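Local coordinates for protein glycerol-3-phosphate dehydrogenase [NAD(+)] (Dunaliella salina, PDB 6IUY) that probably interconverts dihydroxyacetone phosphate and sn-glycerol 3-phosphate with NAD, and carries a phosphatase-like domain in the same chain that enables direct conversion to glycerol, at residues A[296-301]-A[306-311]; A[265-270]-A[414-419]; A[281-286]-A[290-295]. All coordinates share one frame; numbering follows the deposited sequence.

Contact 1: residues A[296-301]-A[306-311]; sequences MWVHEE and RNLIEY. With NAD (nicotinamide-adenine-dinucleotide), chain C.
Val298 turns its side chain toward the helix of 306-311 and meets Leu308 and Ile309. Its CG1 lies 4.0 Å from CD2 of Leu308, with the two side chains set obliquely. Against Ile309 it slides past in the opposite direction, and Val298 CB comes 4.1 Å from Ile309 CG1. The valine has CG1 anti to its backbone nitrogen (chi1 -174°), which turns that methyl to face both Leu308 CD2 and Ile309 CD1.

Nearer the surface, Glu300 and Arg306 cross at about a right angle. Glu300 OE2 stands 4.0 Å from Arg306 NH1, a long salt bridge, and the carboxylate and guanidinium planes are 66° apart. Arg306 NH1 has a hydrogen bond to Ser335 OG. One guanidinium face lies over Ile309 CB.

His299 points away from the helix and lays one ring face over the adenine of NAD, with C6A 3.5 Å above the ring plane. Its CB is 3.4 Å from the ribose oxygen O2B.

The contact is therefore mainly apolar. The oblique, distant ion pair probably adds little strength, while the buried aliphatic groups join the loop just after strand 293-297, which carries His299, to helix 307-315.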
loop_
_atom_site.group_PDB
_atom_site.type_symbol
_atom_site.label_atom_id
_atom_site.label_comp_id
_atom_site.label_asym_id
_atom_site.label_seq_id
_atom_site.Cartn_x
_atom_site.Cartn_y
_atom_site.Cartn_z
ATOM N N MET A 296 21.134 20.183 20.702
ATOM C CA MET A 296 21.070 18.732 20.647
ATOM C C MET A 296 21.575 18.139 21.944
ATOM O O MET A 296 22.740 18.312 22.283
ATOM C CB MET A 296 21.879 18.201 19.453
ATOM C CG MET A 296 22.189 16.710 19.510
ATOM S SD MET A 296 22.767 16.054 17.920
ATOM C CE MET A 296 24.445 16.712 17.807
ATOM N N TRP A 297 20.708 17.435 22.668
ATOM C CA TRP A 297 21.159 16.640 23.809
ATOM C C TRP A 297 21.947 15.427 23.364
ATOM O O TRP A 297 21.463 14.591 22.561
ATOM C CB TRP A 297 19.989 16.188 24.659
ATOM C CG TRP A 297 20.393 15.282 25.813
ATOM C CD1 TRP A 297 21.142 15.626 26.903
ATOM C CD2 TRP A 297 20.042 13.901 25.992
ATOM N NE1 TRP A 297 21.279 14.549 27.749
ATOM C CE2 TRP A 297 20.620 13.475 27.207
ATOM C CE3 TRP A 297 19.295 12.983 25.238
ATOM C CZ2 TRP A 297 20.465 12.174 27.697
ATOM C CZ3 TRP A 297 19.145 11.691 25.720
ATOM C CH2 TRP A 297 19.730 11.298 26.937
ATOM N N VAL A 298 23.169 15.341 23.887
ATOM C CA VAL A 298 24.082 14.241 23.626
ATOM C C VAL A 298 24.334 13.470 24.905
ATOM O O VAL A 298 25.026 13.963 25.789
ATOM C CB VAL A 298 25.430 14.729 23.081
ATOM C CG1 VAL A 298 26.317 13.541 22.688
ATOM C CG2 VAL A 298 25.235 15.667 21.895
ATOM N N HIS A 299 23.774 12.270 25.013
ATOM C CA HIS A 299 24.030 11.415 26.165
ATOM C C HIS A 299 25.528 11.246 26.381
ATOM O O HIS A 299 26.262 10.978 25.428
ATOM C CB HIS A 299 23.389 10.052 25.972
ATOM C CG HIS A 299 23.687 9.086 27.073
ATOM N ND1 HIS A 299 24.572 8.031 26.925
ATOM C CD2 HIS A 299 23.215 8.997 28.336
ATOM C CE1 HIS A 299 24.631 7.346 28.050
ATOM N NE2 HIS A 299 23.812 7.910 28.923
ATOM N N GLU A 300 25.988 11.421 27.618
ATOM C CA GLU A 300 27.415 11.286 27.905
ATOM C C GLU A 300 27.760 9.830 28.094
ATOM O O GLU A 300 27.128 9.140 28.877
ATOM C CB GLU A 300 27.809 12.075 29.148
ATOM C CG GLU A 300 29.291 12.046 29.434
ATOM C CD GLU A 300 29.680 12.898 30.648
ATOM O OE1 GLU A 300 29.901 12.321 31.728
ATOM O OE2 GLU A 300 29.767 14.138 30.524
ATOM N N GLU A 301 28.770 9.356 27.384
ATOM C CA GLU A 301 29.198 7.971 27.540
ATOM C C GLU A 301 30.536 7.947 28.260
ATOM O O GLU A 301 31.364 8.848 28.057
ATOM C CB GLU A 301 29.288 7.272 26.170
ATOM C CG GLU A 301 27.963 7.282 25.441
ATOM C CD GLU A 301 28.029 6.645 24.052
ATOM O OE1 GLU A 301 27.974 5.401 23.942
ATOM O OE2 GLU A 301 28.125 7.404 23.079
ATOM N N ARG A 306 33.089 14.204 28.409
ATOM C CA ARG A 306 32.769 15.553 27.992
ATOM C C ARG A 306 33.391 15.916 26.666
ATOM O O ARG A 306 32.983 16.868 26.003
ATOM C CB ARG A 306 33.247 16.545 29.060
ATOM C CG ARG A 306 32.937 17.988 28.742
ATOM C CD ARG A 306 31.707 18.452 29.506
ATOM N NE ARG A 306 30.732 19.172 28.677
ATOM C CZ ARG A 306 29.436 18.868 28.638
ATOM N NH1 ARG A 306 28.983 17.864 29.378
ATOM N NH2 ARG A 306 28.588 19.566 27.871
ATOM N N ASN A 307 34.415 15.177 26.288
ATOM C CA ASN A 307 35.157 15.496 25.079
ATOM C C ASN A 307 34.317 15.380 23.795
ATOM O O ASN A 307 34.546 16.086 22.812
ATOM C CB ASN A 307 36.381 14.588 25.017
ATOM C CG ASN A 307 37.308 14.787 26.218
ATOM O OD1 ASN A 307 38.165 15.655 26.188
ATOM N ND2 ASN A 307 37.129 13.982 27.274
ATOM N N LEU A 308 33.318 14.517 23.823
ATOM C CA LEU A 308 32.439 14.325 22.662
ATOM C C LEU A 308 31.666 15.585 22.355
ATOM O O LEU A 308 31.651 16.067 21.211
ATOM C CB LEU A 308 31.458 13.187 22.914
ATOM C CG LEU A 308 30.480 12.829 21.798
ATOM C CD1 LEU A 308 31.226 12.618 20.489
ATOM C CD2 LEU A 308 29.730 11.563 22.194
ATOM N N ILE A 309 31.003 16.093 23.398
ATOM C CA ILE A 309 30.182 17.295 23.325
ATOM C C ILE A 309 31.034 18.440 22.800
ATOM O O ILE A 309 30.628 19.146 21.872
ATOM C CB ILE A 309 29.584 17.627 24.706
ATOM C CG1 ILE A 309 28.466 16.640 25.047
ATOM C CG2 ILE A 309 29.071 19.050 24.759
ATOM C CD1 ILE A 309 28.952 15.243 25.467
ATOM N N GLU A 310 32.242 18.584 23.352
ATOM C CA GLU A 310 33.152 19.669 22.971
ATOM C C GLU A 310 33.644 19.524 21.540
ATOM O O GLU A 310 33.902 20.509 20.849
ATOM C CB GLU A 310 34.345 19.724 23.935
ATOM C CG GLU A 310 33.929 19.903 25.416
ATOM C CD GLU A 310 35.104 19.839 26.407
ATOM O OE1 GLU A 310 36.264 19.738 25.971
ATOM O OE2 GLU A 310 34.860 19.892 27.631
ATOM N N TYR A 311 33.770 18.287 21.081
ATOM C CA TYR A 311 34.207 18.060 19.708
ATOM C C TYR A 311 33.062 18.494 18.782
ATOM O O TYR A 311 33.271 19.186 17.783
ATOM C CB TYR A 311 34.598 16.587 19.499
ATOM C CG TYR A 311 35.102 16.278 18.094
ATOM C CD1 TYR A 311 36.470 16.156 17.821
ATOM C CD2 TYR A 311 34.212 16.123 17.044
ATOM C CE1 TYR A 311 36.923 15.879 16.540
ATOM C CE2 TYR A 311 34.651 15.848 15.774
ATOM C CZ TYR A 311 36.002 15.731 15.518
ATOM O OH TYR A 311 36.405 15.449 14.228
HETATM P PA NAD C . 21.890 4.997 17.187
HETATM O O1A NAD C . 22.928 5.617 16.345
HETATM O O2A NAD C . 21.397 3.648 16.684
HETATM O O5B NAD C . 22.447 4.753 18.698
HETATM C C5B NAD C . 23.524 5.551 19.210
HETATM C C4B NAD C . 23.017 6.424 20.386
HETATM O O4B NAD C . 22.709 5.662 21.400
HETATM C C3B NAD C . 24.162 7.303 20.896
HETATM O O3B NAD C . 24.045 8.593 20.506
HETATM C C2B NAD C . 24.064 7.203 22.431
HETATM O O2B NAD C . 24.171 8.580 23.004
HETATM C C1B NAD C . 22.911 6.663 22.634
HETATM N N9A NAD C . 22.927 5.969 23.851
HETATM C C8A NAD C . 23.715 4.934 24.227
HETATM N N7A NAD C . 23.366 4.600 25.489
HETATM C C5A NAD C . 22.380 5.438 25.906
HETATM C C6A NAD C . 21.684 5.552 27.096
HETATM N N6A NAD C . 21.858 4.754 28.261
HETATM N N1A NAD C . 20.727 6.479 27.228
HETATM C C2A NAD C . 20.457 7.317 26.187
HETATM N N3A NAD C . 21.143 7.219 25.025
HETATM C C4A NAD C . 22.103 6.277 24.891
HETATM O O3 NAD C . 20.656 6.021 17.268
HETATM P PN NAD C . 19.797 6.606 16.047
HETATM O O1N NAD C . 20.408 6.215 14.713
HETATM O O2N NAD C . 19.699 8.112 16.131
HETATM O O5D NAD C . 18.377 5.920 16.117
HETATM C C5D NAD C . 17.462 6.229 17.152
HETATM C C4D NAD C . 16.053 5.948 16.613
HETATM O O4D NAD C . 15.959 6.329 15.352
HETATM C C3D NAD C . 15.818 4.451 16.621
HETATM O O3D NAD C . 14.612 4.204 17.159
HETATM C C2D NAD C . 15.846 4.030 15.125
HETATM O O2D NAD C . 15.021 2.801 14.994
HETATM C C1D NAD C . 15.372 5.075 14.506
HETATM N N1N NAD C . 15.795 5.230 13.128
HETATM C C2N NAD C . 17.097 5.021 12.726
HETATM C C3N NAD C . 17.455 5.187 11.388
HETATM C C7N NAD C . 18.918 4.917 10.974
HETATM O O7N NAD C . 19.208 4.775 9.802
HETATM N N7N NAD C . 19.925 4.855 12.004
HETATM C C4N NAD C . 16.523 5.566 10.447
HETATM C C5N NAD C . 15.220 5.807 10.848
HETATM C C6N NAD C . 14.875 5.644 12.190
#

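Contact 2: residues A[265-270]-A[414-419]; sequences GAWACT and GDIAKE. With NAD (nicotinamide-adenine-dinucleotide), chain C.
Van der Waals packing joins the two segments directly. Trp267 sends the far end of its indole to Ile416, with CZ3 3.6 Å from CD1. The methyl approaches the ring obliquely. Trp267 CG is anti to the backbone nitrogen (chi1 -180°), and this carries the indole across toward segment 414-419. Thr270 points toward the same segment. Its CB lies 3.6 Å from CB of Ala417, and the backbones are close here. The side chains of Thr270 and Ile416 cross at about a right angle. Thr270 OG1 is buried beside Ile416 CG2 and has no polar partner in the model.

Ring packing links the first segment to NAD. The nicotinamide covers one face of the indole, with C5N 3.5 Å above the ring plane and offset toward the rim. The indole thus touches both the cofactor and Ile416. With an alanine here, a gap is likely to open beneath the nicotinamide, leaving that ring freer to turn and taking the indole contact from Ile416 CD1.

Hydrogen bonds hold the diphosphate. Ala266 N donates to O1A at 3.0 Å, nearly straight at 173°. Trp267 N donates to O1N at 3.0 Å, with a weak second bond to O2N. Ala268 N reaches O2N at 3.0 Å. The helix start probably also favours the negative phosphates electrostatically. Gly265 is the N-cap, and a side chain there would run into NAD O3.

Asn482 of the second subunit packs on Ile416. Glu419 ends the short helix in a Schellman motif and forms a salt bridge with Arg273. The glycine-rich turn, with helix amides on the diphosphate, is the dinucleotide-binding motif of a Rossmann fold.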
loop_
_atom_site.group_PDB
_atom_site.type_symbol
_atom_site.label_atom_id
_atom_site.label_comp_id
_atom_site.label_asym_id
_atom_site.label_seq_id
_atom_site.Cartn_x
_atom_site.Cartn_y
_atom_site.Cartn_z
ATOM N N GLY A 265 22.245 10.113 17.908
ATOM C CA GLY A 265 22.791 8.985 17.186
ATOM C C GLY A 265 22.865 9.282 15.707
ATOM O O GLY A 265 22.798 10.439 15.274
ATOM N N ALA A 266 22.998 8.218 14.923
ATOM C CA ALA A 266 23.169 8.344 13.492
ATOM C C ALA A 266 22.029 9.136 12.867
ATOM O O ALA A 266 22.268 10.089 12.149
ATOM C CB ALA A 266 23.279 6.938 12.850
ATOM N N TRP A 267 20.799 8.734 13.148
ATOM C CA TRP A 267 19.607 9.355 12.559
ATOM C C TRP A 267 19.289 10.674 13.265
ATOM O O TRP A 267 18.882 11.661 12.638
ATOM C CB TRP A 267 18.421 8.370 12.643
ATOM C CG TRP A 267 17.089 8.862 12.065
ATOM C CD1 TRP A 267 15.856 8.775 12.668
ATOM C CD2 TRP A 267 16.864 9.484 10.794
ATOM N NE1 TRP A 267 14.886 9.298 11.839
ATOM C CE2 TRP A 267 15.478 9.738 10.687
ATOM C CE3 TRP A 267 17.694 9.845 9.731
ATOM C CZ2 TRP A 267 14.912 10.361 9.569
ATOM C CZ3 TRP A 267 17.130 10.447 8.620
ATOM C CH2 TRP A 267 15.750 10.699 8.549
ATOM N N ALA A 268 19.484 10.700 14.574
ATOM C CA ALA A 268 19.316 11.959 15.301
ATOM C C ALA A 268 20.187 13.035 14.672
ATOM O O ALA A 268 19.682 14.112 14.339
ATOM C CB ALA A 268 19.633 11.784 16.763
ATOM N N CYS A 269 21.470 12.742 14.441
ATOM C CA CYS A 269 22.368 13.745 13.853
ATOM C C CYS A 269 22.043 14.099 12.404
ATOM O O CYS A 269 22.236 15.257 11.996
ATOM C CB CYS A 269 23.834 13.297 13.924
ATOM S SG CYS A 269 24.522 13.219 15.614
ATOM N N THR A 270 21.590 13.149 11.583
ATOM C CA THR A 270 21.384 13.572 10.203
ATOM C C THR A 270 20.059 14.320 10.212
ATOM O O THR A 270 19.892 15.276 9.480
ATOM C CB THR A 270 21.434 12.419 9.131
ATOM O OG1 THR A 270 20.159 12.247 8.491
ATOM C CG2 THR A 270 21.962 11.108 9.690
ATOM N N GLY A 414 22.704 7.364 6.918
ATOM C CA GLY A 414 23.967 7.720 6.288
ATOM C C GLY A 414 23.788 8.363 4.932
ATOM O O GLY A 414 24.481 9.322 4.586
ATOM N N ASP A 415 22.838 7.835 4.162
ATOM C CA ASP A 415 22.555 8.327 2.818
ATOM C C ASP A 415 21.835 9.684 2.770
ATOM O O ASP A 415 22.103 10.526 1.916
ATOM C CB ASP A 415 21.734 7.278 2.085
ATOM C CG ASP A 415 22.500 5.992 1.897
ATOM O OD1 ASP A 415 23.674 6.066 1.459
ATOM O OD2 ASP A 415 21.946 4.914 2.212
ATOM N N ILE A 416 20.899 9.877 3.676
ATOM C CA ILE A 416 20.232 11.167 3.813
ATOM C C ILE A 416 21.224 12.213 4.321
ATOM O O ILE A 416 21.175 13.371 3.920
ATOM C CB ILE A 416 19.038 11.039 4.746
ATOM C CG1 ILE A 416 18.035 10.060 4.127
ATOM C CG2 ILE A 416 18.412 12.386 5.033
ATOM C CD1 ILE A 416 16.991 9.526 5.120
ATOM N N ALA A 417 22.152 11.801 5.175
ATOM C CA ALA A 417 23.189 12.719 5.662
ATOM C C ALA A 417 24.066 13.202 4.508
ATOM O O ALA A 417 24.722 14.238 4.598
ATOM C CB ALA A 417 24.047 12.042 6.732
ATOM N N LYS A 418 24.069 12.446 3.415
ATOM C CA LYS A 418 24.851 12.818 2.247
ATOM C C LYS A 418 23.950 13.492 1.223
ATOM O O LYS A 418 24.376 13.803 0.112
ATOM C CB LYS A 418 25.546 11.591 1.660
ATOM C CG LYS A 418 26.778 11.187 2.473
ATOM C CD LYS A 418 26.980 9.699 2.520
ATOM C CE LYS A 418 27.284 9.162 1.139
ATOM N NZ LYS A 418 27.436 7.678 1.121
ATOM N N GLU A 419 22.700 13.708 1.616
ATOM C CA GLU A 419 21.732 14.426 0.797
ATOM C C GLU A 419 21.302 13.674 -0.466
ATOM O O GLU A 419 20.927 14.291 -1.469
ATOM C CB GLU A 419 22.299 15.804 0.421
ATOM C CG GLU A 419 22.676 16.656 1.647
ATOM C CD GLU A 419 22.928 18.127 1.322
ATOM O OE1 GLU A 419 22.983 18.486 0.122
ATOM O OE2 GLU A 419 23.055 18.930 2.277
HETATM P PA NAD C . 21.890 4.997 17.187
HETATM O O1A NAD C . 22.928 5.617 16.345
HETATM O O2A NAD C . 21.397 3.648 16.684
HETATM O O5B NAD C . 22.447 4.753 18.698
HETATM C C5B NAD C . 23.524 5.551 19.210
HETATM C C4B NAD C . 23.017 6.424 20.386
HETATM O O4B NAD C . 22.709 5.662 21.400
HETATM C C3B NAD C . 24.162 7.303 20.896
HETATM O O3B NAD C . 24.045 8.593 20.506
HETATM C C2B NAD C . 24.064 7.203 22.431
HETATM O O2B NAD C . 24.171 8.580 23.004
HETATM C C1B NAD C . 22.911 6.663 22.634
HETATM N N9A NAD C . 22.927 5.969 23.851
HETATM C C8A NAD C . 23.715 4.934 24.227
HETATM N N7A NAD C . 23.366 4.600 25.489
HETATM C C5A NAD C . 22.380 5.438 25.906
HETATM C C6A NAD C . 21.684 5.552 27.096
HETATM N N6A NAD C . 21.858 4.754 28.261
HETATM N N1A NAD C . 20.727 6.479 27.228
HETATM C C2A NAD C . 20.457 7.317 26.187
HETATM N N3A NAD C . 21.143 7.219 25.025
HETATM C C4A NAD C . 22.103 6.277 24.891
HETATM O O3 NAD C . 20.656 6.021 17.268
HETATM P PN NAD C . 19.797 6.606 16.047
HETATM O O1N NAD C . 20.408 6.215 14.713
HETATM O O2N NAD C . 19.699 8.112 16.131
HETATM O O5D NAD C . 18.377 5.920 16.117
HETATM C C5D NAD C . 17.462 6.229 17.152
HETATM C C4D NAD C . 16.053 5.948 16.613
HETATM O O4D NAD C . 15.959 6.329 15.352
HETATM C C3D NAD C . 15.818 4.451 16.621
HETATM O O3D NAD C . 14.612 4.204 17.159
HETATM C C2D NAD C . 15.846 4.030 15.125
HETATM O O2D NAD C . 15.021 2.801 14.994
HETATM C C1D NAD C . 15.372 5.075 14.506
HETATM N N1N NAD C . 15.795 5.230 13.128
HETATM C C2N NAD C . 17.097 5.021 12.726
HETATM C C3N NAD C . 17.455 5.187 11.388
HETATM C C7N NAD C . 18.918 4.917 10.974
HETATM O O7N NAD C . 19.208 4.775 9.802
HETATM N N7N NAD C . 19.925 4.855 12.004
HETATM C C4N NAD C . 16.523 5.566 10.447
HETATM C C5N NAD C . 15.220 5.807 10.848
HETATM C C6N NAD C . 14.875 5.644 12.190
#

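Contact 3: residues A[281-286]-A[290-295]; sequences EAAQLP and FEKEVT
Ala282 sets its methyl against the edge of the Phe290 ring. CB lies near the ring plane, 4.0 Å from CD2. The contact is therefore made at the rim of the phenyl group and not over a face. Phe290 has CG anti to its carbonyl carbon, and chi1 -56° and chi2 -68° together turn CD2 toward the alanine.

The next pair is Ala283 and Lys292. Their CB atoms approach to 3.9 Å. The lysine touches with the base of its side chain alone. Beyond CG its chain is extended, and the ammonium group takes no part in the contact. Lys292 is exposed. The two pairs bring the backbones close, with the CA atoms of Ala283 and Lys292 5.7 Å apart.

The segments meet where the chain reverses. A type I beta turn from Ala282 to Leu285 follows the last part of helix 266-282. Gln284 N bonds back to Glu281 O at 3.2 Å. The chain then returns through the weakly bonded strand at 290-291, turns a corner at Lys292, and enters strand 293-297.

Phe290 is buried by more than Ala282. It also packs on Tyr257 and Val259 of strand 257-262, and on Leu436 and Leu440 of helix 431-441. Lys292 O is a hydrogen-bond acceptor for Thr279 OG1 of the helix and for Asn330 ND2. Glu281 forms a salt bridge with Arg443.

This is plain structural packing far from the cofactor and metal sites. It joins the end of the first helix of the NAD domain to the entry of the second strand. Across the two segments the chemistry is apolar and the area small. The two alanine methyls permit close approach but give no directional bond. The polar bonds of this corner, from Thr279 and Asn330 to Lys292 O, come from outside the two segments.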
loop_
_atom_site.group_PDB
_atom_site.type_symbol
_atom_site.label_atom_id
_atom_site.label_comp_id
_atom_site.label_asym_id
_atom_site.label_seq_id
_atom_site.Cartn_x
_atom_site.Cartn_y
_atom_site.Cartn_z
ATOM N N GLU A 281 17.691 28.927 7.326
ATOM C CA GLU A 281 16.980 29.581 6.228
ATOM C C GLU A 281 15.924 30.528 6.785
ATOM O O GLU A 281 15.848 31.678 6.370
ATOM C CB GLU A 281 16.343 28.547 5.286
ATOM C CG GLU A 281 17.284 28.029 4.201
ATOM C CD GLU A 281 16.814 26.714 3.541
ATOM O OE1 GLU A 281 15.794 26.114 3.977
ATOM O OE2 GLU A 281 17.482 26.272 2.577
ATOM N N ALA A 282 15.142 30.057 7.755
ATOM C CA ALA A 282 14.057 30.856 8.313
ATOM C C ALA A 282 14.561 32.128 9.007
ATOM O O ALA A 282 13.865 33.148 9.023
ATOM C CB ALA A 282 13.219 30.019 9.296
ATOM N N ALA A 283 15.758 32.081 9.586
ATOM C CA ALA A 283 16.241 33.233 10.356
ATOM C C ALA A 283 16.784 34.347 9.466
ATOM O O ALA A 283 17.001 35.456 9.942
ATOM C CB ALA A 283 17.297 32.803 11.375
ATOM N N GLN A 284 16.978 34.066 8.182
ATOM C CA GLN A 284 17.414 35.078 7.217
ATOM C C GLN A 284 16.300 36.042 6.813
ATOM O O GLN A 284 16.513 36.952 5.998
ATOM C CB GLN A 284 17.955 34.415 5.953
ATOM C CG GLN A 284 19.350 33.835 6.082
ATOM C CD GLN A 284 19.699 32.928 4.914
ATOM O OE1 GLN A 284 19.158 33.072 3.813
ATOM N NE2 GLN A 284 20.597 31.977 5.155
ATOM N N LEU A 285 15.107 35.825 7.362
ATOM C CA LEU A 285 13.953 36.678 7.090
ATOM C C LEU A 285 13.445 37.238 8.404
ATOM O O LEU A 285 13.624 36.613 9.449
ATOM C CB LEU A 285 12.840 35.908 6.378
ATOM C CG LEU A 285 12.937 35.603 4.882
ATOM C CD1 LEU A 285 13.453 36.815 4.109
ATOM C CD2 LEU A 285 13.768 34.362 4.592
ATOM N N PRO A 286 12.798 38.417 8.352
ATOM C CA PRO A 286 12.402 39.180 9.544
ATOM C C PRO A 286 11.600 38.406 10.612
ATOM O O PRO A 286 12.024 38.350 11.770
ATOM C CB PRO A 286 11.567 40.318 8.949
ATOM C CG PRO A 286 12.170 40.533 7.591
ATOM C CD PRO A 286 12.522 39.154 7.105
ATOM N N PHE A 290 11.468 30.160 13.543
ATOM C CA PHE A 290 12.428 29.352 14.328
ATOM C C PHE A 290 13.650 30.134 14.838
ATOM O O PHE A 290 14.204 30.981 14.126
ATOM C CB PHE A 290 12.957 28.156 13.515
ATOM C CG PHE A 290 11.887 27.264 12.987
ATOM C CD1 PHE A 290 11.127 26.509 13.845
ATOM C CD2 PHE A 290 11.662 27.166 11.626
ATOM C CE1 PHE A 290 10.146 25.697 13.368
ATOM C CE2 PHE A 290 10.681 26.348 11.142
ATOM C CZ PHE A 290 9.920 25.617 12.009
ATOM N N GLU A 291 14.079 29.812 16.055
ATOM C CA GLU A 291 15.405 30.222 16.527
ATOM C C GLU A 291 16.454 29.625 15.599
ATOM O O GLU A 291 16.302 28.487 15.153
ATOM C CB GLU A 291 15.649 29.766 17.968
ATOM C CG GLU A 291 15.234 30.775 19.024
ATOM C CD GLU A 291 15.918 32.130 18.839
ATOM O OE1 GLU A 291 17.161 32.167 18.681
ATOM O OE2 GLU A 291 15.212 33.167 18.837
ATOM N N LYS A 292 17.502 30.382 15.293
ATOM C CA LYS A 292 18.521 29.897 14.370
ATOM C C LYS A 292 19.258 28.695 14.937
ATOM O O LYS A 292 19.560 27.733 14.224
ATOM C CB LYS A 292 19.528 30.991 14.022
ATOM C CG LYS A 292 20.562 30.516 13.013
ATOM C CD LYS A 292 21.549 31.609 12.635
ATOM C CE LYS A 292 22.495 31.134 11.544
ATOM N NZ LYS A 292 23.395 32.230 11.066
ATOM N N GLU A 293 19.522 28.741 16.235
ATOM C CA GLU A 293 20.301 27.700 16.876
ATOM C C GLU A 293 19.477 26.506 17.341
ATOM O O GLU A 293 18.474 26.653 18.049
ATOM C CB GLU A 293 21.063 28.286 18.058
ATOM C CG GLU A 293 21.738 27.229 18.922
ATOM C CD GLU A 293 22.627 27.842 20.004
ATOM O OE1 GLU A 293 23.724 28.313 19.645
ATOM O OE2 GLU A 293 22.231 27.845 21.195
ATOM N N VAL A 294 19.933 25.310 16.983
ATOM C CA VAL A 294 19.253 24.097 17.408
ATOM C C VAL A 294 20.063 23.424 18.484
ATOM O O VAL A 294 21.251 23.201 18.305
ATOM C CB VAL A 294 19.064 23.089 16.233
ATOM C CG1 VAL A 294 18.326 21.860 16.709
ATOM C CG2 VAL A 294 18.337 23.725 15.100
ATOM N N THR A 295 19.420 23.028 19.572
ATOM C CA THR A 295 20.150 22.411 20.652
ATOM C C THR A 295 20.041 20.904 20.487
ATOM O O THR A 295 18.976 20.399 20.135
ATOM C CB THR A 295 19.598 22.888 22.011
ATOM O OG1 THR A 295 19.812 24.295 22.117
ATOM C CG2 THR A 295 20.287 22.228 23.147
#

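Overall arrangement
All three contacts lie in the NAD-binding part of the chain. Contacts 2 and 3 share helix 266-282: contact 2 uses its start, at the cofactor, and contact 3 its end, with centres about 21 Å apart. Contacts 3 and 1 share strand 293-297 and follow each other in sequence, with centres about 23 Å apart. Both are nested inside the long loop that contact 2 closes. Contacts 1 and 2 have centres about 17 Å apart and touch through Met296 SD and Cys269 SG, at 4.1 Å. Both reach NAD, one at the adenine and the other at the diphosphate and nicotinamide. The chain thus runs from the cofactor along the helix, turns, and returns along the strand to the cofactor.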